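Endopolygalacturonase (Chondrostereum purpureum, PDB 1K5C) probably hydrolyses 1,4-alpha-D-galacturonosyl linkages inside polygalacturonate chains, as a family 28 glycoside hydrolase with a right-handed parallel beta-helix fold. Local coordinates at residues D139-A142 and G143-K146; S201-T204 and G205-V208. All blocks are in the same frame, centred on the assembly; numbering follows the deposited sequence.

Interaction 1. Residues D139-A142 and G143-K146; sequences DDFA and GDTK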
loop_
_atom_site.group_PDB
_atom_site.type_symbol
_atom_site.label_atom_id
_atom_site.label_comp_id
_atom_site.label_asym_id
_atom_site.label_seq_id
_atom_site.Cartn_x
_atom_site.Cartn_y
_atom_site.Cartn_z
ATOM N N ASP A 139 -1.864 2.111 -11.997
ATOM C CA ASP A 139 -2.541 3.215 -12.660
ATOM C C ASP A 139 -4.052 2.995 -12.540
ATOM O O ASP A 139 -4.659 2.298 -13.352
ATOM C CB ASP A 139 -2.134 3.352 -14.122
ATOM C CG ASP A 139 -2.775 4.538 -14.773
ATOM O OD1 ASP A 139 -3.733 5.111 -14.211
ATOM O OD2 ASP A 139 -2.307 4.929 -15.883
ATOM N N ASP A 140 -4.619 3.608 -11.469
ATOM C CA ASP A 140 -6.038 3.679 -11.282
ATOM C C ASP A 140 -6.540 5.122 -11.455
ATOM O O ASP A 140 -7.597 5.499 -10.951
ATOM C CB ASP A 140 -6.465 3.118 -9.904
ATOM C CG ASP A 140 -6.380 1.637 -9.850
ATOM O OD1 ASP A 140 -6.245 0.925 -10.837
ATOM O OD2 ASP A 140 -6.456 1.142 -8.645
ATOM N N PHE A 141 -5.805 5.926 -12.231
ATOM C CA PHE A 141 -6.186 7.339 -12.426
ATOM C C PHE A 141 -7.624 7.478 -12.946
ATOM O O PHE A 141 -8.321 8.441 -12.586
ATOM C CB PHE A 141 -5.178 7.974 -13.398
ATOM C CG PHE A 141 -5.508 9.423 -13.659
ATOM C CD1 PHE A 141 -5.277 10.409 -12.667
ATOM C CD2 PHE A 141 -6.051 9.834 -14.845
ATOM C CE1 PHE A 141 -5.591 11.727 -12.916
ATOM C CE2 PHE A 141 -6.390 11.175 -15.058
ATOM C CZ PHE A 141 -6.152 12.115 -14.077
ATOM N N ALA A 142 -8.076 6.573 -13.834
ATOM C CA ALA A 142 -9.421 6.660 -14.366
ATOM C C ALA A 142 -10.452 6.651 -13.254
ATOM O O ALA A 142 -11.596 7.136 -13.443
ATOM C CB ALA A 142 -9.650 5.494 -15.341
ATOM N N GLY A 143 -10.127 6.073 -12.097
ATOM C CA GLY A 143 -11.038 6.037 -10.944
ATOM C C GLY A 143 -11.335 7.421 -10.360
ATOM O O GLY A 143 -12.255 7.536 -9.535
ATOM N N ASP A 144 -10.582 8.447 -10.736
ATOM C CA ASP A 144 -10.879 9.781 -10.239
ATOM C C ASP A 144 -12.172 10.306 -10.814
ATOM O O ASP A 144 -12.844 11.173 -10.221
ATOM C CB ASP A 144 -9.772 10.769 -10.605
ATOM C CG ASP A 144 -8.499 10.658 -9.789
ATOM O OD1 ASP A 144 -8.385 9.749 -8.965
ATOM O OD2 ASP A 144 -7.636 11.560 -9.981
ATOM N N THR A 145 -12.540 9.877 -12.017
ATOM C CA THR A 145 -13.725 10.429 -12.738
ATOM C C THR A 145 -14.963 10.174 -11.921
ATOM O O THR A 145 -15.280 9.025 -11.549
ATOM C CB THR A 145 -13.830 9.786 -14.135
ATOM O OG1 THR A 145 -12.629 10.115 -14.859
ATOM C CG2 THR A 145 -15.061 10.353 -14.866
ATOM N N LYS A 146 -15.663 11.278 -11.540
ATOM C CA LYS A 146 -16.867 11.228 -10.729
ATOM C C LYS A 146 -16.591 10.523 -9.408
ATOM O O LYS A 146 -17.561 10.047 -8.746
ATOM C CB LYS A 146 -18.044 10.643 -11.487
ATOM C CG LYS A 146 -18.470 11.473 -12.669
ATOM C CD LYS A 146 -19.646 10.896 -13.388
ATOM C CE LYS A 146 -20.134 9.530 -12.961
HETATM O O HOH W 1 -9.798 10.263 -14.257
HETATM O O HOH W 2 -14.192 6.606 -12.496
HETATM O O HOH W 3 -12.389 7.810 -16.654
#
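Gly-143 N, Asp-144 N and Thr-145 N each donate to the carbonyl oxygen three residues back, on Asp-140, Phe-141 and Ala-142, which makes a short turn of 3-10 helix. The straightest of these bonds runs from Asp-144 N to Phe-141 O, 2.9 Å long with an N-H...O angle of 168°.

On the surface of the turn the side chains of Phe-141 and Asp-144 cross at about a right angle. Phe-141 CG lies anti to the backbone N (chi1 180°), which carries the ring to the carboxylate. Asp-144 OD2 then rests 3.6 Å from Phe-141 CE1, with ring and carboxylate planes 56° apart. OD2 also forms a salt bridge with Arg-220. A water joins Phe-141 O to Thr-145 OG1, at 2.9 Å from each. A second water donates to both Ala-142 O and Thr-145 O.

Before the turn, Asp-139 OD1 accepts from Phe-141 N at 3.0 Å, an Asx turn. The end of the Asp-140 side chain leads away from the turn, and OD2 is hydrogen-bonded to Ser-117 OG. The segment leaves the end of strand 130-139, beside strand 108-115, and enters the loop that leads to strand 155-158.

Interaction 2. Residues S201-T204 and G205-V208; sequences SIAT and GKHV
Ala-203 O accepts the hydrogen bond that closes this turn, from Lys-206 N at 3.1 Å. The N-H...O angle is 149°. The same oxygen is flanked by the start of the lysine side chain, with Lys-206 CB 3.3 Å from Ala-203 O. Chi1 of -57° sets Lys-206 CG beside its own backbone N, where it lies 3.4 Å from Ala-203 O and 4.2 Å from Ala-203 CB. The chain then bends at chi2, and its end leads away.

Residues Ala-203 to Lys-206 form a type II beta turn. Gly-205 takes its third position, with the positive phi (81°) expected there. In the parallel beta-helix of family 28 enzymes, this turn links strand 197-202 of one sheet to strand 207-221 of another.

Toward the strands the contact becomes apolar, between the buried Ile-202 and Val-208. Ile-202 CD1 meets Val-208 CG2 at 3.6 Å, methyl to methyl, and the two side chains cross obliquely. The other branch of the isoleucine, CG2, lies anti to the backbone N and approaches Lys-206 O at 3.9 Å. Ile-202 also touches Ala-229 on strand 223-230 and Ala-236.

At the exposed end Thr-204 OG1 accepts from Thr-234 N. Backbone hydrogen bonding joins Gly-205 to Thr-234.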
loop_
_atom_site.group_PDB
_atom_site.type_symbol
_atom_site.label_atom_id
_atom_site.label_comp_id
_atom_site.label_asym_id
_atom_site.label_seq_id
_atom_site.Cartn_x
_atom_site.Cartn_y
_atom_site.Cartn_z
ATOM N N SER A 201 -5.228 0.386 8.530
ATOM C CA SER A 201 -5.678 0.266 9.907
ATOM C C SER A 201 -5.179 -0.980 10.580
ATOM O O SER A 201 -5.259 -2.111 10.042
ATOM C CB SER A 201 -7.236 0.192 9.839
ATOM O OG SER A 201 -7.692 -0.079 11.104
ATOM N N ILE A 202 -4.644 -0.775 11.779
ATOM C CA ILE A 202 -4.152 -1.868 12.618
ATOM C C ILE A 202 -5.332 -2.497 13.338
ATOM O O ILE A 202 -6.090 -1.807 14.060
ATOM C CB ILE A 202 -3.101 -1.330 13.609
ATOM C CG1 ILE A 202 -1.897 -0.739 12.862
ATOM C CG2 ILE A 202 -2.716 -2.409 14.608
ATOM C CD1 ILE A 202 -1.050 -1.766 12.115
ATOM N N ALA A 203 -5.478 -3.792 13.142
ATOM C CA ALA A 203 -6.545 -4.608 13.737
ATOM C C ALA A 203 -6.004 -5.451 14.873
ATOM O O ALA A 203 -4.778 -5.627 15.063
ATOM C CB ALA A 203 -7.129 -5.529 12.640
ATOM N N THR A 204 -6.927 -6.050 15.631
ATOM C CA THR A 204 -6.548 -6.929 16.726
ATOM C C THR A 204 -5.565 -8.022 16.231
ATOM O O THR A 204 -5.749 -8.652 15.179
ATOM C CB THR A 204 -7.827 -7.574 17.283
ATOM O OG1 THR A 204 -8.473 -6.486 17.997
ATOM C CG2 THR A 204 -7.556 -8.743 18.238
ATOM N N GLY A 205 -4.513 -8.204 17.050
ATOM C CA GLY A 205 -3.529 -9.254 16.802
ATOM C C GLY A 205 -2.484 -8.888 15.761
ATOM O O GLY A 205 -1.636 -9.763 15.467
ATOM N N LYS A 206 -2.489 -7.685 15.225
ATOM C CA LYS A 206 -1.526 -7.310 14.178
ATOM C C LYS A 206 -0.430 -6.434 14.753
ATOM O O LYS A 206 -0.661 -5.602 15.641
ATOM C CB LYS A 206 -2.296 -6.580 13.051
ATOM C CG LYS A 206 -3.445 -7.435 12.457
ATOM C CD LYS A 206 -3.002 -8.813 11.992
ATOM C CE LYS A 206 -4.232 -9.545 11.403
ATOM N NZ LYS A 206 -3.871 -10.957 11.119
ATOM N N HIS A 207 0.787 -6.628 14.203
ATOM C CA HIS A 207 1.966 -5.960 14.757
ATOM C C HIS A 207 2.849 -5.527 13.593
ATOM O O HIS A 207 3.334 -6.366 12.836
ATOM C CB HIS A 207 2.807 -6.934 15.631
ATOM C CG HIS A 207 1.987 -7.484 16.767
ATOM N ND1 HIS A 207 1.823 -6.818 17.977
ATOM C CD2 HIS A 207 1.252 -8.645 16.833
ATOM C CE1 HIS A 207 1.014 -7.542 18.754
ATOM N NE2 HIS A 207 0.693 -8.634 18.095
ATOM N N VAL A 208 3.015 -4.203 13.460
ATOM C CA VAL A 208 3.883 -3.623 12.405
ATOM C C VAL A 208 5.130 -3.107 13.110
ATOM O O VAL A 208 5.038 -2.401 14.114
ATOM C CB VAL A 208 3.152 -2.531 11.642
ATOM C CG1 VAL A 208 4.121 -1.736 10.797
ATOM C CG2 VAL A 208 2.045 -3.155 10.797
#

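How the interactions relate
Interactions 1 and 2 lie on opposite sides of the centre of the chain. Their centres are 29 Å apart and their nearest atoms about 17 Å, so they do not touch. Both follow the end of a strand, but one is a 3-10 turn and the other a beta turn. Each comes near residues that bind galacturonate in another structure of this protein; that ligand is absent here. In interaction 1 the side chain of Asp-140 is about 8 Å from that of Asp-173 and about 9 Å from that of Asn-151. In interaction 2 the side chain of Ile-202 is about 7 Å from that of Lys-228 and about 8 Å from that of Tyr-262.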